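Local structure of uncharacterized NTF2-like protein (3FH1) at residues A[21-26]-A[91-96]; A[33-38]-A[73-78]; A[40-45]-A[65-70]; A[48-53]-A[58-63]. The protein is of unknown function but has an NTF2-like fold of the SnoaL-like family, which probably encloses a pocket for a small molecule. All blocks are in the same frame, centred on the assembly; numbering follows the deposited sequence.

How the contacts relate
After strand 9-11 comes helix 16-31, whose residues 21-26 pack in contact 1 against strand 92-100, closing the longest loop. Contact 2 comes next, joining the turn after helix 16-31 (33-38) to the end of helix 63-75. Inside it, contact 3 sets 40-45 against 65-70 on the same helix. Innermost is contact 4, the hairpin of 48-53 and 58-63. The four loops are concentric and none cross. Contacts 1 and 3 meet where F26 packs on W70. R63 of contact 4 bonds to I42 O and E44 O of contact 3. Contact 1 ties a helix to the sheet, contacts 2 and 3 join helix 63-75 to the chain after helix 16-31, and contact 4 pairs two strands.

Contact 1 (A[21-26]-A[91-96]); sequences EIMRRF and DRATIR
I95 sends its CD1 between two helix side chains, selenomethionine M23 and F26. I95 CD1 lies 4.0 Å from M23 SE and 4.0 Å from F26 CD2. It meets the ring of F26 at a slant. I95 reaches the helix because CG1 lies beside the backbone N and CD1 is then extended (chi2 165°). Two residues earlier, on the same face of the strand, A93 CB meets M23 CG at 3.8 Å. M23 bends at chi2 and chi3, which folds the selenium back over the strand to touch both residues. All four side chains are buried, and the contact is wholly apolar.

A second shell holds these groups in place. M23 also packs on V115, and F26 packs on M113 and I120. The F26 ring makes edge-to-face contacts with W70 and F30. On the strand side, A93 touches V88, while I95 touches L83 and T86. T94 points away from the helix and packs on T94 of the second subunit. R92 forms a salt bridge to E85 of that subunit.

The axes of segments 21-26 and 92-96 come within 10.0 Å, at 34°, running the same general way. One side of the strand thus carries the helix and the other serves the dimer. A long helix laid over a curved sheet is characteristic of the NTF2-like cone, and the unknown ligand bound near F26 is consistent with a pocket there.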
loop_
_atom_site.group_PDB
_atom_site.type_symbol
_atom_site.label_atom_id
_atom_site.label_comp_id
_atom_site.label_asym_id
_atom_site.label_seq_id
_atom_site.Cartn_x
_atom_site.Cartn_y
_atom_site.Cartn_z
ATOM N N GLU A 21 -4.142 -17.651 4.347
ATOM C CA GLU A 21 -3.235 -18.754 4.639
ATOM C C GLU A 21 -1.888 -18.530 3.964
ATOM O O GLU A 21 -0.821 -18.805 4.537
ATOM C CB GLU A 21 -3.828 -20.082 4.162
ATOM C CG GLU A 21 -4.544 -20.771 5.165
ATOM C CD GLU A 21 -3.619 -21.154 6.307
ATOM O OE1 GLU A 21 -2.658 -21.937 6.077
ATOM O OE2 GLU A 21 -3.873 -20.601 7.401
ATOM N N ILE A 22 -1.924 -18.043 2.733
ATOM C CA ILE A 22 -0.680 -17.738 1.998
ATOM C C ILE A 22 0.089 -16.647 2.710
ATOM O O ILE A 22 1.301 -16.770 2.930
ATOM C CB ILE A 22 -0.989 -17.374 0.546
ATOM C CG1 ILE A 22 -1.555 -18.586 -0.207
ATOM C CG2 ILE A 22 0.250 -16.927 -0.217
ATOM C CD1 ILE A 22 -2.153 -18.213 -1.568
HETATM N N MSE A 23 -0.617 -15.591 3.122
HETATM C CA MSE A 23 0.058 -14.489 3.829
HETATM C C MSE A 23 0.581 -14.896 5.184
HETATM O O MSE A 23 1.602 -14.399 5.615
HETATM C CB MSE A 23 -0.818 -13.244 3.950
HETATM C CG MSE A 23 -1.277 -12.671 2.613
HETATM SE SE MSE A 23 0.119 -12.324 1.339
HETATM C CE MSE A 23 -0.767 -13.166 -0.294
ATOM N N ARG A 24 -0.084 -15.827 5.866
ATOM C CA ARG A 24 0.437 -16.290 7.142
ATOM C C ARG A 24 1.791 -16.960 6.943
ATOM O O ARG A 24 2.773 -16.606 7.598
ATOM C CB ARG A 24 -0.526 -17.291 7.748
ATOM C CG ARG A 24 -0.066 -17.889 9.037
ATOM C CD ARG A 24 -1.107 -18.893 9.550
ATOM N NE ARG A 24 -1.188 -20.075 8.717
ATOM C CZ ARG A 24 -0.248 -21.006 8.684
ATOM N NH1 ARG A 24 0.838 -20.890 9.431
ATOM N NH2 ARG A 24 -0.399 -22.065 7.914
ATOM N N ARG A 25 1.833 -17.908 6.021
ATOM C CA ARG A 25 3.060 -18.627 5.720
ATOM C C ARG A 25 4.149 -17.691 5.164
ATOM O O ARG A 25 5.329 -17.864 5.507
ATOM C CB ARG A 25 2.797 -19.822 4.781
ATOM C CG ARG A 25 1.879 -20.943 5.315
ATOM C CD ARG A 25 1.526 -21.875 4.149
ATOM N NE ARG A 25 0.759 -23.088 4.497
ATOM C CZ ARG A 25 1.292 -24.289 4.718
ATOM N NH1 ARG A 25 2.602 -24.466 4.663
ATOM N NH2 ARG A 25 0.504 -25.331 5.037
ATOM N N PHE A 26 3.771 -16.711 4.328
ATOM C CA PHE A 26 4.716 -15.708 3.844
ATOM C C PHE A 26 5.286 -14.872 5.003
ATOM O O PHE A 26 6.493 -14.749 5.166
ATOM C CB PHE A 26 4.023 -14.802 2.844
ATOM C CG PHE A 26 4.894 -13.710 2.322
ATOM C CD1 PHE A 26 5.801 -13.953 1.318
ATOM C CD2 PHE A 26 4.773 -12.420 2.815
ATOM C CE1 PHE A 26 6.597 -12.940 0.818
ATOM C CE2 PHE A 26 5.575 -11.402 2.346
ATOM C CZ PHE A 26 6.478 -11.640 1.323
ATOM N N ASP A 91 -8.153 -12.318 -3.848
ATOM C CA ASP A 91 -6.796 -12.787 -4.198
ATOM C C ASP A 91 -5.744 -11.691 -3.877
ATOM O O ASP A 91 -4.556 -11.788 -4.254
ATOM C CB ASP A 91 -6.752 -13.090 -5.696
ATOM C CG ASP A 91 -7.488 -14.306 -6.071
ATOM O OD1 ASP A 91 -7.459 -15.303 -5.298
ATOM O OD2 ASP A 91 -8.072 -14.265 -7.185
ATOM N N ARG A 92 -6.122 -10.667 -3.115
ATOM C CA ARG A 92 -5.202 -9.580 -2.771
ATOM C C ARG A 92 -5.020 -9.372 -1.297
ATOM O O ARG A 92 -5.884 -9.743 -0.506
ATOM C CB ARG A 92 -5.716 -8.273 -3.387
ATOM C CG ARG A 92 -5.715 -8.388 -4.918
ATOM C CD ARG A 92 -5.655 -7.076 -5.506
ATOM N NE ARG A 92 -5.825 -7.131 -6.929
ATOM C CZ ARG A 92 -5.514 -6.100 -7.690
ATOM N NH1 ARG A 92 -5.012 -5.001 -7.146
ATOM N NH2 ARG A 92 -5.747 -6.169 -8.983
ATOM N N ALA A 93 -3.902 -8.790 -0.905
ATOM C CA ALA A 93 -3.685 -8.464 0.465
ATOM C C ALA A 93 -2.790 -7.288 0.582
ATOM O O ALA A 93 -2.023 -6.959 -0.320
ATOM C CB ALA A 93 -3.033 -9.620 1.180
ATOM N N THR A 94 -2.933 -6.600 1.700
ATOM C CA THR A 94 -1.937 -5.576 2.066
ATOM C C THR A 94 -1.291 -5.987 3.403
ATOM O O THR A 94 -1.958 -6.537 4.268
ATOM C CB THR A 94 -2.538 -4.131 2.185
ATOM O OG1 THR A 94 -3.541 -4.074 3.226
ATOM C CG2 THR A 94 -3.080 -3.670 0.878
ATOM N N ILE A 95 0.009 -5.788 3.515
ATOM C CA ILE A 95 0.720 -6.107 4.763
ATOM C C ILE A 95 1.490 -4.886 5.138
ATOM O O ILE A 95 2.445 -4.503 4.431
ATOM C CB ILE A 95 1.727 -7.281 4.630
ATOM C CG1 ILE A 95 1.045 -8.519 3.993
ATOM C CG2 ILE A 95 2.330 -7.572 5.969
ATOM C CD1 ILE A 95 2.073 -9.581 3.488
ATOM N N ARG A 96 1.017 -4.211 6.194
ATOM C CA ARG A 96 1.777 -3.083 6.766
ATOM C C ARG A 96 2.741 -3.611 7.795
ATOM O O ARG A 96 2.411 -4.472 8.610
ATOM C CB ARG A 96 0.866 -2.007 7.372
ATOM C CG ARG A 96 0.186 -1.110 6.340
ATOM C CD ARG A 96 -0.528 0.009 7.082
ATOM N NE ARG A 96 -1.683 -0.353 7.907
ATOM C CZ ARG A 96 -1.766 -0.186 9.233
ATOM N NH1 ARG A 96 -0.725 0.140 9.954
ATOM N NH2 ARG A 96 -2.918 -0.394 9.867
#

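Contact 2 (A[33-38]-A[73-78]); sequences HDPAAL and IATQPG
H33 ND1 donates to A74 O at 2.7 Å, in the one hydrogen bond between the two segments. The oxygen sits at the edge of the imidazole, nearly in the ring plane, but the donor is tilted 28° from the plane of the A74 carbonyl. The bond is bent, with an N-H...O angle of 146°. H33 CG lies beside the backbone N and anti to the carbonyl carbon (chi1 -57°), and this folds the ring back toward A74. The same oxygen takes a CA-H...O contact from H33 CA at 3.3 Å. H33 thus holds it from both ring and backbone.

T75 uses its two branches differently. Its OG1 stands between the backbone N and carbonyl carbon and bonds to S71 O, one turn back in the helix. That setting directs CG2 to P35 CD at 3.9 Å, and the same methyl is 3.9 Å from H33 O. The P35 and T75 side chains cross at about a right angle.

The turn is braced from within. H33 has positive phi and is the C-prime residue of a Schellman motif ending helix 16-31. D34 OD1 accepts from A36 N at 3.1 Å, an Asx turn; the N-H comes from above the carboxylate plane.

A74 packs on V29 and F30 of helix 16-31, and L38 packs on V29, W70 and S71. The turn thus bridges the end of helix 16-31, the end of helix 63-75 and the start of helix 38-41.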
loop_
_atom_site.group_PDB
_atom_site.type_symbol
_atom_site.label_atom_id
_atom_site.label_comp_id
_atom_site.label_asym_id
_atom_site.label_seq_id
_atom_site.Cartn_x
_atom_site.Cartn_y
_atom_site.Cartn_z
ATOM N N HIS A 33 12.702 -16.067 10.439
ATOM C CA HIS A 33 13.962 -15.977 9.684
ATOM C C HIS A 33 14.273 -17.308 8.993
ATOM O O HIS A 33 15.388 -17.848 9.094
ATOM C CB HIS A 33 15.106 -15.520 10.571
ATOM C CG HIS A 33 14.842 -14.219 11.239
ATOM N ND1 HIS A 33 15.013 -13.010 10.603
ATOM C CD2 HIS A 33 14.403 -13.934 12.489
ATOM C CE1 HIS A 33 14.693 -12.033 11.439
ATOM N NE2 HIS A 33 14.321 -12.569 12.588
ATOM N N ASP A 34 13.271 -17.855 8.320
ATOM C CA ASP A 34 13.379 -19.197 7.752
ATOM C C ASP A 34 12.783 -19.225 6.354
ATOM O O ASP A 34 11.583 -19.214 6.192
ATOM C CB ASP A 34 12.645 -20.199 8.656
ATOM C CG ASP A 34 12.783 -21.616 8.153
ATOM O OD1 ASP A 34 13.340 -21.809 7.052
ATOM O OD2 ASP A 34 12.333 -22.539 8.864
ATOM N N PRO A 35 13.631 -19.194 5.340
ATOM C CA PRO A 35 13.089 -19.111 4.011
ATOM C C PRO A 35 12.667 -20.420 3.356
ATOM O O PRO A 35 12.377 -20.413 2.174
ATOM C CB PRO A 35 14.259 -18.516 3.227
ATOM C CG PRO A 35 15.444 -18.958 3.901
ATOM C CD PRO A 35 15.104 -19.179 5.331
ATOM N N ALA A 36 12.614 -21.526 4.084
ATOM C CA ALA A 36 12.274 -22.828 3.484
ATOM C C ALA A 36 10.948 -22.826 2.704
ATOM O O ALA A 36 10.874 -23.403 1.632
ATOM C CB ALA A 36 12.255 -23.930 4.585
ATOM N N ALA A 37 9.921 -22.149 3.210
ATOM C CA ALA A 37 8.609 -22.086 2.508
ATOM C C ALA A 37 8.551 -21.247 1.256
ATOM O O ALA A 37 7.530 -21.289 0.522
ATOM C CB ALA A 37 7.471 -21.581 3.491
ATOM N N LEU A 38 9.549 -20.409 1.002
ATOM C CA LEU A 38 9.360 -19.454 -0.059
ATOM C C LEU A 38 9.045 -20.058 -1.416
ATOM O O LEU A 38 8.081 -19.627 -2.054
ATOM C CB LEU A 38 10.473 -18.408 -0.184
ATOM C CG LEU A 38 10.589 -17.338 0.880
ATOM C CD1 LEU A 38 11.968 -16.660 0.734
ATOM C CD2 LEU A 38 9.385 -16.345 0.798
ATOM N N ILE A 73 16.661 -11.181 2.667
ATOM C CA ILE A 73 15.971 -10.247 3.579
ATOM C C ILE A 73 15.665 -10.960 4.885
ATOM O O ILE A 73 15.942 -10.419 5.957
ATOM C CB ILE A 73 14.714 -9.604 2.970
ATOM C CG1 ILE A 73 15.144 -8.624 1.858
ATOM C CG2 ILE A 73 13.873 -8.865 4.082
ATOM C CD1 ILE A 73 13.998 -8.166 0.969
ATOM N N ALA A 74 15.124 -12.162 4.785
ATOM C CA ALA A 74 14.689 -12.946 5.957
ATOM C C ALA A 74 15.806 -13.372 6.870
ATOM O O ALA A 74 15.566 -13.670 8.033
ATOM C CB ALA A 74 13.907 -14.202 5.528
ATOM N N THR A 75 16.995 -13.489 6.320
ATOM C CA THR A 75 18.116 -14.020 7.065
ATOM C C THR A 75 19.233 -13.007 7.335
ATOM O O THR A 75 20.298 -13.394 7.839
ATOM C CB THR A 75 18.717 -15.283 6.358
ATOM O OG1 THR A 75 19.204 -14.910 5.066
ATOM C CG2 THR A 75 17.676 -16.382 6.251
ATOM N N GLN A 76 19.019 -11.728 7.039
ATOM C CA GLN A 76 20.056 -10.716 7.271
ATOM C C GLN A 76 20.216 -10.466 8.778
ATOM O O GLN A 76 19.270 -10.009 9.421
ATOM C CB GLN A 76 19.697 -9.407 6.550
ATOM C CG GLN A 76 20.747 -8.296 6.630
ATOM C CD GLN A 76 22.072 -8.676 5.992
ATOM O OE1 GLN A 76 22.139 -9.548 5.126
ATOM N NE2 GLN A 76 23.138 -8.016 6.420
ATOM N N PRO A 77 21.409 -10.749 9.349
ATOM C CA PRO A 77 21.608 -10.532 10.786
ATOM C C PRO A 77 21.255 -9.128 11.262
ATOM O O PRO A 77 21.478 -8.113 10.561
ATOM C CB PRO A 77 23.117 -10.817 11.000
ATOM C CG PRO A 77 23.502 -11.662 9.860
ATOM C CD PRO A 77 22.623 -11.267 8.700
ATOM N N GLY A 78 20.652 -9.082 12.435
ATOM C CA GLY A 78 20.333 -7.825 13.078
ATOM C C GLY A 78 19.117 -7.106 12.562
ATOM O O GLY A 78 18.884 -5.974 12.953
#

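Contact 3 (A[40-45]-A[65-70]); sequences ELIAEE and ACVQLW
I42 and V67 mark the closest backbone approach, with I42 CA 7.8 Å from V67 CA. Segment 40-45 leaves a short, weakly bonded helix at 40-41, runs as strand through 42-43 and turns a corner at 44-45. Segment 65-70 is regular helix throughout. The gap between the backbones is bridged by side chains, and I42 carries the whole contact from its side.

Its two branches part company. CG1 lies beside the backbone N, and the extended CD1 (chi2 173°) carries this arm out to the helix. I42 CD1 meets the six-membered ring of W70 at its edge, near the indole plane, 3.6 Å from W70 CE3 and equally near W70 CZ3. The same methyl touches V67 CG2 at 3.7 Å. The other branch, CG2, rests against C66 CB at 4.1 Å. Residues one turn apart on the helix thus clasp a single isoleucine. An alanine here would remove both branches and is likely to leave a gap beside the W70 edge and V67, with the indole less firmly held.

R63 also ties to this backbone: its NE bonds to I42 O and its backbone N to E44 O. C66, L69 and W70 also pack on strand 46-49 of the main sheet, and V67 on P39. W70 NE1 bonds to an unidentified ligand, probably from the crystallisation liquor. This packing of helix over sheet is consistent with W70 lining the pocket of an NTF2-like fold.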
loop_
_atom_site.group_PDB
_atom_site.type_symbol
_atom_site.label_atom_id
_atom_site.label_comp_id
_atom_site.label_asym_id
_atom_site.label_seq_id
_atom_site.Cartn_x
_atom_site.Cartn_y
_atom_site.Cartn_z
ATOM N N GLU A 40 7.562 -22.737 -2.546
ATOM C CA GLU A 40 6.233 -23.291 -2.793
ATOM C C GLU A 40 5.139 -22.229 -2.816
ATOM O O GLU A 40 4.047 -22.447 -3.363
ATOM C CB GLU A 40 5.947 -24.361 -1.752
ATOM C CG GLU A 40 5.679 -23.816 -0.376
ATOM C CD GLU A 40 5.893 -24.877 0.740
ATOM O OE1 GLU A 40 6.969 -25.496 0.796
ATOM O OE2 GLU A 40 4.975 -25.024 1.558
ATOM N N LEU A 41 5.425 -21.056 -2.260
ATOM C CA LEU A 41 4.440 -19.972 -2.185
ATOM C C LEU A 41 4.482 -19.029 -3.394
ATOM O O LEU A 41 3.615 -18.167 -3.503
ATOM C CB LEU A 41 4.673 -19.109 -0.939
ATOM C CG LEU A 41 4.553 -19.783 0.413
ATOM C CD1 LEU A 41 4.915 -18.767 1.482
ATOM C CD2 LEU A 41 3.138 -20.301 0.592
ATOM N N ILE A 42 5.510 -19.147 -4.267
ATOM C CA ILE A 42 5.829 -18.159 -5.292
ATOM C C ILE A 42 5.606 -18.748 -6.668
ATOM O O ILE A 42 6.092 -19.839 -6.960
ATOM C CB ILE A 42 7.304 -17.702 -5.121
ATOM C CG1 ILE A 42 7.406 -17.046 -3.743
ATOM C CG2 ILE A 42 7.791 -16.729 -6.249
ATOM C CD1 ILE A 42 8.801 -16.675 -3.281
ATOM N N ALA A 43 4.850 -18.036 -7.488
ATOM C CA ALA A 43 4.603 -18.416 -8.871
ATOM C C ALA A 43 5.876 -18.364 -9.723
ATOM O O ALA A 43 6.813 -17.596 -9.438
ATOM C CB ALA A 43 3.536 -17.505 -9.492
ATOM N N GLU A 44 5.908 -19.191 -10.775
ATOM C CA GLU A 44 7.059 -19.224 -11.666
ATOM C C GLU A 44 7.365 -17.848 -12.186
ATOM O O GLU A 44 8.543 -17.461 -12.297
ATOM C CB GLU A 44 6.788 -20.148 -12.856
ATOM C CG GLU A 44 7.990 -20.342 -13.731
ATOM C CD GLU A 44 7.679 -21.247 -14.946
ATOM O OE1 GLU A 44 7.233 -20.737 -15.990
ATOM O OE2 GLU A 44 7.900 -22.464 -14.838
ATOM N N GLU A 45 6.318 -17.099 -12.494
ATOM C CA GLU A 45 6.441 -15.788 -13.127
ATOM C C GLU A 45 6.344 -14.629 -12.132
ATOM O O GLU A 45 6.274 -13.460 -12.562
ATOM C CB GLU A 45 5.375 -15.609 -14.216
ATOM C CG GLU A 45 3.958 -15.357 -13.708
ATOM C CD GLU A 45 3.122 -16.662 -13.399
ATOM O OE1 GLU A 45 3.683 -17.759 -13.063
ATOM O OE2 GLU A 45 1.867 -16.552 -13.490
ATOM N N ALA A 65 14.659 -15.320 -8.680
ATOM C CA ALA A 65 15.014 -13.953 -8.235
ATOM C C ALA A 65 14.217 -13.568 -6.982
ATOM O O ALA A 65 14.747 -12.909 -6.087
ATOM C CB ALA A 65 14.757 -12.948 -9.350
ATOM N N CYS A 66 12.935 -13.920 -6.978
ATOM C CA CYS A 66 12.060 -13.540 -5.859
ATOM C C CYS A 66 12.459 -14.314 -4.609
ATOM O O CYS A 66 12.593 -13.725 -3.551
ATOM C CB CYS A 66 10.607 -13.751 -6.198
ATOM S SG CYS A 66 10.056 -12.646 -7.517
ATOM N N VAL A 67 12.672 -15.623 -4.729
ATOM C CA VAL A 67 13.207 -16.434 -3.596
ATOM C C VAL A 67 14.541 -15.889 -3.104
ATOM O O VAL A 67 14.739 -15.716 -1.885
ATOM C CB VAL A 67 13.343 -17.956 -3.928
ATOM C CG1 VAL A 67 14.130 -18.672 -2.788
ATOM C CG2 VAL A 67 11.892 -18.569 -4.164
ATOM N N GLN A 68 15.446 -15.551 -4.017
ATOM C CA GLN A 68 16.767 -15.103 -3.585
ATOM C C GLN A 68 16.641 -13.810 -2.768
ATOM O O GLN A 68 17.314 -13.675 -1.735
ATOM C CB GLN A 68 17.681 -14.875 -4.769
ATOM C CG GLN A 68 19.117 -14.551 -4.405
ATOM C CD GLN A 68 20.021 -14.599 -5.656
ATOM O OE1 GLN A 68 19.957 -15.550 -6.467
ATOM N NE2 GLN A 68 20.838 -13.566 -5.825
ATOM N N LEU A 69 15.829 -12.867 -3.237
ATOM C CA LEU A 69 15.710 -11.577 -2.585
ATOM C C LEU A 69 15.071 -11.731 -1.216
ATOM O O LEU A 69 15.604 -11.285 -0.215
ATOM C CB LEU A 69 14.928 -10.578 -3.410
ATOM C CG LEU A 69 14.661 -9.171 -2.773
ATOM C CD1 LEU A 69 15.915 -8.418 -2.636
ATOM C CD2 LEU A 69 13.644 -8.375 -3.558
ATOM N N TRP A 70 13.925 -12.381 -1.170
ATOM C CA TRP A 70 13.257 -12.557 0.104
ATOM C C TRP A 70 14.067 -13.398 1.111
ATOM O O TRP A 70 14.027 -13.140 2.315
ATOM C CB TRP A 70 11.889 -13.132 -0.120
ATOM C CG TRP A 70 10.881 -12.096 -0.498
ATOM C CD1 TRP A 70 10.777 -10.821 -0.001
ATOM C CD2 TRP A 70 9.769 -12.263 -1.387
ATOM N NE1 TRP A 70 9.653 -10.198 -0.529
ATOM C CE2 TRP A 70 9.008 -11.089 -1.332
ATOM C CE3 TRP A 70 9.310 -13.329 -2.182
ATOM C CZ2 TRP A 70 7.867 -10.926 -2.095
ATOM C CZ3 TRP A 70 8.203 -13.159 -2.929
ATOM C CH2 TRP A 70 7.478 -11.953 -2.888
#

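Contact 4 (A[48-53]-A[58-63]); sequences IENTVP and ARHAGR
I48 and H60 are paired in a beta hairpin at one edge of the sheet within this chain, made by strands 46-49 and 59-61. They form an antiparallel hydrogen-bonded pair: I48 N to H60 O is 2.9 Å, and H60 N to I48 O is also 2.9 Å. Both donors lie in the carbonyl planes they meet. E49 and R59 follow as a non-hydrogen-bonded pair, with CA-H...O contacts from R59 CA to I48 O and from E49 CA to A58 O.

Beyond the strands two more backbone bonds follow, both with the donor above the carbonyl plane. N50 N reaches A58 O at 3.0 Å, 42° out of that plane. A58 N donates to V52 O at 3.0 Å, almost straight (177°). P53, after a cis peptide bond, sets CD 3.6 Å from A58 N.

On one face, I48 CB and H60 CB are 4.2 Å apart. H60 CG lies beside the backbone N (chi1 -56°), which brings the edge of its ring to N50 CB. In this NTF2-like chain the face with I48 and H60 is covered by helix 63-75, which follows the hairpin: I48 packs on C66, L69 and W70, and H60 on L69.

On the other face, R59 stretches out from CG to NE. A water accepts from R59 NE at 2.9 Å and donates to E49 OE2, joining opposite charges that do not touch. E49 OE1 forms a salt bridge to R108 of the second subunit. N50 OD1 accepts from T51 N and also bonds to an unidentified ligand, probably from the crystallisation liquor.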
loop_
_atom_site.group_PDB
_atom_site.type_symbol
_atom_site.label_atom_id
_atom_site.label_comp_id
_atom_site.label_asym_id
_atom_site.label_seq_id
_atom_site.Cartn_x
_atom_site.Cartn_y
_atom_site.Cartn_z
ATOM N N ILE A 48 8.449 -8.994 -8.092
ATOM C CA ILE A 48 8.523 -8.080 -6.963
ATOM C C ILE A 48 8.895 -6.688 -7.544
ATOM O O ILE A 48 9.835 -6.553 -8.342
ATOM C CB ILE A 48 9.601 -8.516 -5.972
ATOM C CG1 ILE A 48 9.193 -9.816 -5.305
ATOM C CG2 ILE A 48 9.857 -7.408 -4.899
ATOM C CD1 ILE A 48 10.370 -10.445 -4.493
ATOM N N GLU A 49 8.172 -5.654 -7.100
ATOM C CA GLU A 49 8.546 -4.262 -7.365
ATOM C C GLU A 49 9.030 -3.807 -6.010
ATOM O O GLU A 49 8.249 -3.570 -5.098
ATOM C CB GLU A 49 7.391 -3.463 -7.905
ATOM C CG GLU A 49 6.946 -3.961 -9.277
ATOM C CD GLU A 49 5.910 -3.106 -9.948
ATOM O OE1 GLU A 49 5.404 -2.134 -9.346
ATOM O OE2 GLU A 49 5.572 -3.456 -11.120
ATOM N N ASN A 50 10.345 -3.760 -5.821
ATOM C CA ASN A 50 10.884 -3.497 -4.484
ATOM C C ASN A 50 10.746 -2.015 -4.105
ATOM O O ASN A 50 10.496 -1.134 -4.926
ATOM C CB ASN A 50 12.348 -3.969 -4.362
ATOM C CG ASN A 50 12.810 -4.278 -2.885
ATOM O OD1 ASN A 50 12.034 -4.338 -1.919
ATOM N ND2 ASN A 50 14.124 -4.493 -2.749
ATOM N N THR A 51 11.003 -1.773 -2.833
ATOM C CA THR A 51 10.769 -0.480 -2.167
ATOM C C THR A 51 11.673 0.620 -2.630
ATOM O O THR A 51 11.338 1.796 -2.485
ATOM C CB THR A 51 10.968 -0.608 -0.663
ATOM O OG1 THR A 51 12.301 -1.121 -0.410
ATOM C CG2 THR A 51 9.941 -1.516 0.025
ATOM N N VAL A 52 12.826 0.219 -3.148
ATOM C CA VAL A 52 13.873 1.120 -3.598
ATOM C C VAL A 52 14.497 0.642 -4.893
ATOM O O VAL A 52 14.445 -0.538 -5.230
ATOM C CB VAL A 52 15.016 1.249 -2.519
ATOM C CG1 VAL A 52 14.427 1.815 -1.252
ATOM C CG2 VAL A 52 15.664 -0.121 -2.213
ATOM N N PRO A 53 15.097 1.568 -5.640
ATOM C CA PRO A 53 15.149 2.997 -5.440
ATOM C C PRO A 53 14.069 3.747 -6.194
ATOM O O PRO A 53 13.666 3.347 -7.268
ATOM C CB PRO A 53 16.495 3.365 -6.073
ATOM C CG PRO A 53 16.585 2.368 -7.213
ATOM C CD PRO A 53 15.896 1.146 -6.817
ATOM N N ALA A 58 13.285 -1.120 -7.893
ATOM C CA ALA A 58 13.844 -2.162 -8.722
ATOM C C ALA A 58 12.718 -3.137 -9.012
ATOM O O ALA A 58 11.614 -2.999 -8.451
ATOM C CB ALA A 58 14.995 -2.852 -7.998
ATOM N N ARG A 59 12.977 -4.062 -9.930
ATOM C CA ARG A 59 12.058 -5.116 -10.274
ATOM C C ARG A 59 12.817 -6.421 -10.226
ATOM O O ARG A 59 13.968 -6.473 -10.637
ATOM C CB ARG A 59 11.482 -4.840 -11.669
ATOM C CG ARG A 59 10.380 -5.712 -12.104
ATOM C CD ARG A 59 9.901 -5.280 -13.483
ATOM N NE ARG A 59 8.734 -6.035 -13.966
ATOM C CZ ARG A 59 8.800 -7.170 -14.635
ATOM N NH1 ARG A 59 9.979 -7.692 -14.982
ATOM N NH2 ARG A 59 7.674 -7.763 -15.008
ATOM N N HIS A 60 12.175 -7.465 -9.710
ATOM C CA HIS A 60 12.769 -8.819 -9.638
ATOM C C HIS A 60 11.731 -9.691 -10.276
ATOM O O HIS A 60 10.552 -9.628 -9.915
ATOM C CB HIS A 60 13.082 -9.245 -8.199
ATOM C CG HIS A 60 13.973 -8.289 -7.497
ATOM N ND1 HIS A 60 15.328 -8.489 -7.376
ATOM C CD2 HIS A 60 13.712 -7.085 -6.955
ATOM C CE1 HIS A 60 15.860 -7.440 -6.777
ATOM N NE2 HIS A 60 14.906 -6.574 -6.525
ATOM N N ALA A 61 12.139 -10.544 -11.192
ATOM C CA ALA A 61 11.179 -11.360 -11.939
ATOM C C ALA A 61 11.566 -12.819 -11.959
ATOM O O ALA A 61 12.717 -13.171 -12.230
ATOM C CB ALA A 61 11.072 -10.850 -13.371
ATOM N N GLY A 62 10.568 -13.669 -11.788
ATOM C CA GLY A 62 10.763 -15.098 -11.779
ATOM C C GLY A 62 10.953 -15.632 -10.383
ATOM O O GLY A 62 11.498 -14.961 -9.510
ATOM N N ARG A 63 10.542 -16.863 -10.177
ATOM C CA ARG A 63 10.614 -17.468 -8.860
ATOM C C ARG A 63 12.026 -17.402 -8.255
ATOM O O ARG A 63 12.182 -17.086 -7.085
ATOM C CB ARG A 63 10.145 -18.921 -8.887
ATOM C CG ARG A 63 10.255 -19.598 -7.519
ATOM C CD ARG A 63 9.852 -21.065 -7.561
ATOM N NE ARG A 63 8.462 -21.245 -7.869
ATOM C CZ ARG A 63 7.963 -21.835 -8.953
ATOM N NH1 ARG A 63 8.701 -22.436 -9.878
ATOM N NH2 ARG A 63 6.656 -21.879 -9.077
HETATM O O HOH W 1 6.243 -5.061 -12.954
#